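Local coordinates for protein 2-dehydro-3-deoxy-D-arabinonate dehydratase (Sulfolobus solfataricus, PDB 2Q1A) that catalyses the metal-dependent dehydration of 2-dehydro-3-deoxy-D-arabinonate to 2,5-dioxopentanoate, a step in the oxidation of D-arabinonate to 2-oxoglutarate, at residues S21-L26 / D46-I51; F116-P121 / Q180-A185; S79-E84 / K106-V111. All blocks are in the same frame, centred on the assembly; numbering follows the deposited sequence.

Contact 1 (S21-L26 / D46-I51); sequences STIIRL and DRVTGI
The guanidinium of R47 takes the side chain of T22 at its edge: T22 CG2 lies in the plane of the group, 3.4 Å from R47 NE. One face of the guanidinium carries a water, over its centre and 3.4 Å from R47 CZ, and R47 NH2 hydrogen-bonds T49 OG1 of the second subunit. The two side chains cross at about a right angle, and the touch is van der Waals in kind. With OG1 of T22 set between the backbone N and the carbonyl carbon (chi1 56°), the methyl is the branch presented to the arginine.

Beneath these side chains the backbones pair as antiparallel strands. R25 and D46 form a hydrogen-bonded pair, with R25 N to D46 O at 2.8 Å and D46 N to R25 O at 3.1 Å. I24 and R47 follow as a non-hydrogen-bonded pair, beyond which V48 N gives a nearly straight bond to I23 O (2.8 Å, 168° at the hydrogen). The same water that lies over R47 accepts from I23 N at 2.9 Å and donates to V48 O at 2.6 Å. The short strand segments run at 129° to each other, well short of exactly antiparallel. On the face opposite I24 and R47, I23 CG2 packs on V48 CG2 at 3.9 Å, while V48 CG1 rests against R25 CB. The extended R25 chain makes a salt bridge to D46 of the second subunit; D46 in turn salt-bridges R25 and hydrogen-bonds Y15 OH of that subunit.

Strand 22-26 lies between strand 45-48 and strand 11-18, I24 making a backbone hydrogen bond to A16. Backbone hydrogen bonds from R47 and T49 reach the second subunit, placing this edge at the subunit interface.

Contact 2 (F116-P121 / Q180-A185); sequences FFKATP and QSKIYA. With 2KT (2-ketobutyric acid), chain C.
F116 and K182 cross at about a right angle, K182 CD lying 3.7 Å from F116 CE1. Beyond this crossing the lysine runs out extended, and K182 NZ donates to the keto oxygen O3 of 2-ketobutyric acid at 2.9 Å as well as to D164, a magnesium ligand. K182 is a substrate-binding residue, and F116 borders the same pocket.

K118 leaves its strand with CB turned away, but the bend at chi2 (59°) swings its amine back to the end of helix 178-182. There K118 NZ bonds to K182 O at 2.7 Å, in the carbonyl plane and on a lone pair. The same amine bridges to D164, so one carboxylate, by its two oxygens, holds both lysine amines. A methionine in place of K118 would probably leave K182 O and D164 OD1 without this ammonium partner.

I183, the first residue past the helix, slides CG1 to 3.4 Å from K118 O and meets the edge of the F117 ring with CD1.

Strand 114-119 lies beside strand 76-80, where K118 and A119 both face V76 in a classic beta bulge; F117 stacks on F117 of the third subunit.

Contact 3 (S79-E84 / K106-V111); sequences SGISYE and KVYDAV. With 2KT (2-ketobutyric acid), chain C.
I81 and Y108 bring the two backbones nearest, their CA atoms 5.9 Å apart, where the chain leaving strand 76-80 passes helix 103-109. I81 has left-handed backbone angles (phi 56°, psi 60°), which turn the chain out of the strand direction. I81 N donates to the carboxylate OXT of the bound 2-ketobutyric acid at 2.8 Å in an almost straight bond. I81 is a substrate-binding residue, and this bond is consistent with its doing so through the backbone N-H.

Its CG2 branch packs on Y108 CB at 3.8 Å. The I81 and V107 side chains cross at about a right angle, I81 CG1 touching V107 CG1 at 3.9 Å, and CD1 of the same branch reaches the ligand. Y108 CG is anti to its own N (chi1 174°), which lays the ring along the loop backbone: I81 O is at its edge, Y83 O reaches Y108 CE2 at 3.3 Å, and E84 O stands over one face, toward the rim. Y108 OH lies 3.3 Å from E84 CG. No hydrogen bond joins the segments.

Strand 76-80 lies between strands 114-119 and 250-253, bonded through G80 to E114 and S79 to T253, while V107 of the helix also packs on Y177 of the third subunit.

Contact 1 is partly buried at a subunit interface, about 17 Å from contact 2 and 27 Å from contact 3 between nearest atoms, on the other side of the chain's centre. Its chemistry is that of paired strands, with charges matched across to the second subunit. Contacts 2 and 3 are buried, share the bound 2-ketobutyric acid and neighbouring strands, and touch where F116 CE2 packs on S79 N at 3.9 Å. They approach the ligand differently: contact 2 supplies a lysine amine beside the metal site, contact 3 a backbone N-H backed by apolar packing. Both also meet the third subunit.

Contact 1 (S21-L26 / D46-I51)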
# COMPACT_ATOMS: atom_id res chain seq x y z
N SER A 21 14.51 -19.38 27.65
CA SER A 21 15.25 -19.69 26.40
C SER A 21 14.38 -20.11 25.20
O SER A 21 14.92 -20.59 24.19
CB SER A 21 16.34 -20.75 26.66
OG SER A 21 17.29 -20.26 27.58
N THR A 22 13.06 -19.94 25.30
CA THR A 22 12.16 -20.25 24.19
C THR A 22 12.00 -19.06 23.23
O THR A 22 11.85 -17.92 23.67
CB THR A 22 10.78 -20.75 24.67
OG1 THR A 22 10.19 -19.79 25.55
CG2 THR A 22 10.91 -22.10 25.39
N ILE A 23 12.05 -19.35 21.93
CA ILE A 23 11.99 -18.32 20.90
C ILE A 23 10.58 -18.19 20.32
O ILE A 23 9.96 -19.19 19.93
CB ILE A 23 13.01 -18.58 19.75
CG1 ILE A 23 14.35 -19.13 20.28
CG2 ILE A 23 13.22 -17.33 18.89
CD1 ILE A 23 15.19 -18.15 21.09
N ILE A 24 10.08 -16.96 20.27
CA ILE A 24 8.78 -16.67 19.66
C ILE A 24 8.94 -15.80 18.41
O ILE A 24 9.57 -14.75 18.46
CB ILE A 24 7.83 -16.00 20.69
CG1 ILE A 24 7.36 -17.04 21.72
CG2 ILE A 24 6.62 -15.36 20.01
CD1 ILE A 24 6.66 -16.46 22.93
N ARG A 25 8.39 -16.26 17.29
CA ARG A 25 8.31 -15.44 16.08
C ARG A 25 7.13 -14.48 16.19
O ARG A 25 6.00 -14.89 16.45
CB ARG A 25 8.19 -16.33 14.84
CG ARG A 25 7.89 -15.56 13.56
CD ARG A 25 8.20 -16.40 12.34
NE ARG A 25 7.71 -15.76 11.12
CZ ARG A 25 8.03 -16.14 9.88
NH1 ARG A 25 8.88 -17.15 9.69
NH2 ARG A 25 7.52 -15.49 8.85
N LEU A 26 7.39 -13.19 15.97
CA LEU A 26 6.39 -12.14 16.22
C LEU A 26 5.39 -11.95 15.09
O LEU A 26 5.73 -12.02 13.91
CB LEU A 26 7.06 -10.81 16.56
CG LEU A 26 7.96 -10.72 17.81
CD1 LEU A 26 8.47 -9.30 17.99
CD2 LEU A 26 7.24 -11.17 19.06
N ASP A 46 4.18 -17.23 17.48
CA ASP A 46 4.31 -18.68 17.61
C ASP A 46 5.70 -19.07 18.11
O ASP A 46 6.70 -18.46 17.71
CB ASP A 46 4.09 -19.38 16.26
CG ASP A 46 2.68 -19.25 15.74
OD1 ASP A 46 1.73 -19.34 16.55
OD2 ASP A 46 2.50 -19.08 14.51
N ARG A 47 5.76 -20.09 18.96
CA ARG A 47 7.03 -20.64 19.40
C ARG A 47 7.71 -21.36 18.23
O ARG A 47 7.08 -22.16 17.54
CB ARG A 47 6.84 -21.60 20.58
CG ARG A 47 8.15 -22.12 21.17
CD ARG A 47 7.91 -23.22 22.18
NE ARG A 47 9.14 -23.61 22.89
CZ ARG A 47 9.91 -24.64 22.56
NH1 ARG A 47 11.00 -24.90 23.27
NH2 ARG A 47 9.61 -25.43 21.53
N VAL A 48 8.98 -21.05 18.02
CA VAL A 48 9.76 -21.69 16.95
C VAL A 48 10.94 -22.48 17.49
O VAL A 48 11.49 -22.18 18.56
CB VAL A 48 10.27 -20.66 15.89
CG1 VAL A 48 9.13 -20.15 15.04
CG2 VAL A 48 11.03 -19.51 16.55
N THR A 49 11.31 -23.51 16.74
CA THR A 49 12.54 -24.27 16.97
C THR A 49 13.40 -24.10 15.71
O THR A 49 12.87 -23.83 14.63
CB THR A 49 12.26 -25.77 17.22
OG1 THR A 49 11.57 -26.33 16.09
CG2 THR A 49 11.42 -25.97 18.47
N GLY A 50 14.71 -24.25 15.85
CA GLY A 50 15.61 -24.14 14.70
C GLY A 50 16.09 -22.74 14.41
O GLY A 50 16.73 -22.49 13.39
N ILE A 51 15.77 -21.81 15.31
CA ILE A 51 16.36 -20.48 15.27
C ILE A 51 17.38 -20.43 16.41
O ILE A 51 17.02 -20.35 17.59
CB ILE A 51 15.29 -19.35 15.40
CG1 ILE A 51 14.24 -19.44 14.27
CG2 ILE A 51 15.93 -17.96 15.42
CD1 ILE A 51 14.79 -19.29 12.83
O HOH W 1 11.81 -22.13 21.18

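Contact 2 (F116-P121 / Q180-A185)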
# COMPACT_ATOMS: atom_id res chain seq x y z
N PHE A 116 21.30 16.44 21.74
CA PHE A 116 21.58 16.68 20.32
C PHE A 116 20.92 15.62 19.45
O PHE A 116 20.56 14.54 19.93
CB PHE A 116 23.09 16.74 20.06
CG PHE A 116 23.83 15.48 20.43
CD1 PHE A 116 24.09 14.50 19.48
CD2 PHE A 116 24.26 15.28 21.75
CE1 PHE A 116 24.77 13.32 19.83
CE2 PHE A 116 24.94 14.11 22.11
CZ PHE A 116 25.19 13.12 21.14
N PHE A 117 20.74 15.94 18.16
CA PHE A 117 20.22 14.97 17.20
C PHE A 117 21.35 14.07 16.72
O PHE A 117 22.40 14.56 16.28
CB PHE A 117 19.54 15.66 16.01
CG PHE A 117 18.85 14.71 15.07
CD1 PHE A 117 19.44 14.38 13.84
CD2 PHE A 117 17.63 14.14 15.40
CE1 PHE A 117 18.81 13.49 12.96
CE2 PHE A 117 17.00 13.24 14.52
CZ PHE A 117 17.59 12.92 13.30
N LYS A 118 21.13 12.76 16.79
CA LYS A 118 22.18 11.79 16.49
C LYS A 118 22.09 11.15 15.11
O LYS A 118 23.08 11.18 14.36
CB LYS A 118 22.26 10.72 17.59
CG LYS A 118 23.28 9.61 17.32
CD LYS A 118 24.70 10.15 17.16
CE LYS A 118 25.61 9.11 16.53
NZ LYS A 118 27.01 9.60 16.37
N ALA A 119 20.94 10.57 14.77
CA ALA A 119 20.80 9.81 13.52
C ALA A 119 19.36 9.58 13.06
O ALA A 119 18.43 9.54 13.86
CB ALA A 119 21.53 8.46 13.65
N THR A 120 19.22 9.42 11.74
CA THR A 120 18.04 8.83 11.12
C THR A 120 18.29 7.32 10.97
O THR A 120 19.44 6.89 10.99
CB THR A 120 17.76 9.45 9.73
OG1 THR A 120 18.94 9.37 8.92
CG2 THR A 120 17.35 10.91 9.87
N PRO A 121 17.21 6.50 10.85
CA PRO A 121 17.37 5.04 10.79
C PRO A 121 18.36 4.53 9.74
O PRO A 121 19.14 3.62 10.01
CB PRO A 121 15.96 4.52 10.47
CG PRO A 121 15.18 5.72 10.05
CD PRO A 121 15.80 6.89 10.75
N GLN A 180 28.48 17.66 12.27
CA GLN A 180 29.29 16.96 11.26
C GLN A 180 30.07 15.80 11.88
O GLN A 180 30.30 14.77 11.24
CB GLN A 180 30.27 17.91 10.58
CG GLN A 180 29.63 19.05 9.82
CD GLN A 180 30.65 19.87 9.06
OE1 GLN A 180 31.37 19.35 8.20
NE2 GLN A 180 30.72 21.16 9.37
N SER A 181 30.47 15.97 13.14
CA SER A 181 31.24 14.98 13.87
C SER A 181 30.39 13.80 14.31
O SER A 181 30.93 12.73 14.61
CB SER A 181 31.92 15.62 15.09
OG SER A 181 31.06 15.59 16.23
N LYS A 182 29.07 14.00 14.34
CA LYS A 182 28.13 13.04 14.94
C LYS A 182 27.17 12.33 13.98
O LYS A 182 26.70 11.23 14.27
CB LYS A 182 27.33 13.72 16.06
CG LYS A 182 28.12 14.07 17.32
CD LYS A 182 28.09 12.97 18.34
CE LYS A 182 28.97 13.30 19.54
NZ LYS A 182 28.93 12.24 20.60
N ILE A 183 26.88 12.96 12.84
CA ILE A 183 25.78 12.55 11.95
C ILE A 183 26.29 12.26 10.55
O ILE A 183 26.66 13.18 9.81
CB ILE A 183 24.65 13.64 11.84
CG1 ILE A 183 24.23 14.16 13.22
CG2 ILE A 183 23.43 13.10 11.09
CD1 ILE A 183 23.47 15.50 13.18
N TYR A 184 26.27 10.98 10.17
CA TYR A 184 26.76 10.52 8.87
C TYR A 184 26.48 9.03 8.71
O TYR A 184 26.07 8.37 9.67
CB TYR A 184 28.27 10.81 8.72
CG TYR A 184 29.16 10.19 9.78
CD1 TYR A 184 29.79 8.96 9.55
CD2 TYR A 184 29.41 10.84 11.00
CE1 TYR A 184 30.63 8.38 10.51
CE2 TYR A 184 30.25 10.27 11.97
CZ TYR A 184 30.85 9.03 11.72
OH TYR A 184 31.67 8.44 12.66
N ALA A 185 26.69 8.50 7.51
CA ALA A 185 26.49 7.07 7.25
C ALA A 185 27.36 6.20 8.16
O ALA A 185 28.59 6.25 8.10
CB ALA A 185 26.74 6.75 5.78
C4 2KT C . 28.99 14.82 23.39
C3 2KT C . 28.92 14.24 24.54
C2 2KT C . 28.65 13.00 24.48
O3 2KT C . 28.37 12.46 23.41
C 2KT C . 28.67 12.25 25.59
OXT 2KT C . 28.95 12.77 26.70
O 2KT C . 28.40 11.03 25.51

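Contact 3 (S79-E84 / K106-V111)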
# COMPACT_ATOMS: atom_id res chain seq x y z
N SER A 79 22.48 12.31 24.46
CA SER A 79 22.65 13.17 25.61
C SER A 79 24.14 13.29 25.87
O SER A 79 24.89 12.35 25.62
CB SER A 79 21.95 12.57 26.82
OG SER A 79 21.50 13.59 27.69
N GLY A 80 24.58 14.44 26.37
CA GLY A 80 26.01 14.68 26.56
C GLY A 80 26.41 15.01 27.98
O GLY A 80 25.65 15.64 28.72
N ILE A 81 27.62 14.58 28.34
CA ILE A 81 28.26 14.92 29.62
C ILE A 81 27.40 14.55 30.84
O ILE A 81 27.02 15.40 31.64
CB ILE A 81 28.71 16.43 29.66
CG1 ILE A 81 29.28 16.89 28.31
CG2 ILE A 81 29.70 16.69 30.80
CD1 ILE A 81 30.52 16.14 27.83
N SER A 82 27.09 13.26 30.97
CA SER A 82 26.22 12.76 32.03
C SER A 82 26.96 11.97 33.12
O SER A 82 26.33 11.39 34.01
CB SER A 82 25.08 11.93 31.43
OG SER A 82 25.57 10.86 30.64
N TYR A 83 28.29 11.96 33.04
CA TYR A 83 29.13 11.29 34.04
C TYR A 83 30.12 12.27 34.66
O TYR A 83 30.48 13.28 34.03
CB TYR A 83 29.88 10.12 33.41
CG TYR A 83 29.03 8.90 33.12
CD1 TYR A 83 28.31 8.80 31.93
CD2 TYR A 83 28.94 7.85 34.04
CE1 TYR A 83 27.53 7.68 31.65
CE2 TYR A 83 28.17 6.72 33.77
CZ TYR A 83 27.46 6.65 32.58
OH TYR A 83 26.69 5.54 32.30
N GLU A 84 30.57 11.97 35.88
CA GLU A 84 31.48 12.86 36.62
C GLU A 84 32.74 13.22 35.84
O GLU A 84 33.11 14.40 35.77
CB GLU A 84 31.86 12.25 37.98
CG GLU A 84 30.69 12.14 38.96
CD GLU A 84 31.11 12.06 40.42
OE1 GLU A 84 32.28 11.70 40.71
OE2 GLU A 84 30.26 12.36 41.29
N LYS A 106 30.77 23.70 32.11
CA LYS A 106 29.55 24.47 32.37
C LYS A 106 28.26 23.63 32.28
O LYS A 106 27.41 23.70 33.18
CB LYS A 106 29.48 25.68 31.43
CG LYS A 106 28.48 26.77 31.83
CD LYS A 106 28.98 27.62 33.00
CE LYS A 106 28.05 28.80 33.27
NZ LYS A 106 28.51 29.59 34.44
N VAL A 107 28.14 22.83 31.22
CA VAL A 107 26.93 22.03 30.98
C VAL A 107 26.76 20.85 31.96
O VAL A 107 25.63 20.39 32.19
CB VAL A 107 26.82 21.55 29.50
CG1 VAL A 107 27.60 20.25 29.26
CG2 VAL A 107 25.37 21.38 29.09
N TYR A 108 27.87 20.37 32.52
CA TYR A 108 27.83 19.30 33.52
C TYR A 108 27.04 19.70 34.76
O TYR A 108 26.30 18.87 35.32
CB TYR A 108 29.25 18.86 33.92
CG TYR A 108 29.28 17.85 35.06
CD1 TYR A 108 29.61 18.24 36.36
CD2 TYR A 108 28.94 16.51 34.84
CE1 TYR A 108 29.63 17.32 37.41
CE2 TYR A 108 28.95 15.58 35.88
CZ TYR A 108 29.30 16.00 37.17
OH TYR A 108 29.31 15.09 38.19
N ASP A 109 27.19 20.95 35.19
CA ASP A 109 26.49 21.48 36.36
C ASP A 109 25.11 22.06 36.05
O ASP A 109 24.16 21.86 36.82
CB ASP A 109 27.34 22.56 37.06
CG ASP A 109 28.51 21.98 37.84
OD1 ASP A 109 28.31 21.00 38.60
OD2 ASP A 109 29.63 22.51 37.69
N ALA A 110 25.00 22.76 34.92
CA ALA A 110 23.81 23.53 34.55
C ALA A 110 22.50 22.75 34.64
O ALA A 110 22.47 21.55 34.37
CB ALA A 110 23.98 24.09 33.15
N VAL A 111 21.43 23.44 35.02
CA VAL A 111 20.09 22.84 35.11
C VAL A 111 19.71 22.11 33.82
O VAL A 111 19.19 20.99 33.87
CB VAL A 111 18.98 23.87 35.49
CG1 VAL A 111 19.10 24.27 36.96
CG2 VAL A 111 19.03 25.10 34.58
C4 2KT C . 28.99 14.82 23.39
C3 2KT C . 28.92 14.24 24.54
C2 2KT C . 28.65 13.00 24.48
O3 2KT C . 28.37 12.46 23.41
C 2KT C . 28.67 12.25 25.59
OXT 2KT C . 28.95 12.77 26.70
O 2KT C . 28.40 11.03 25.51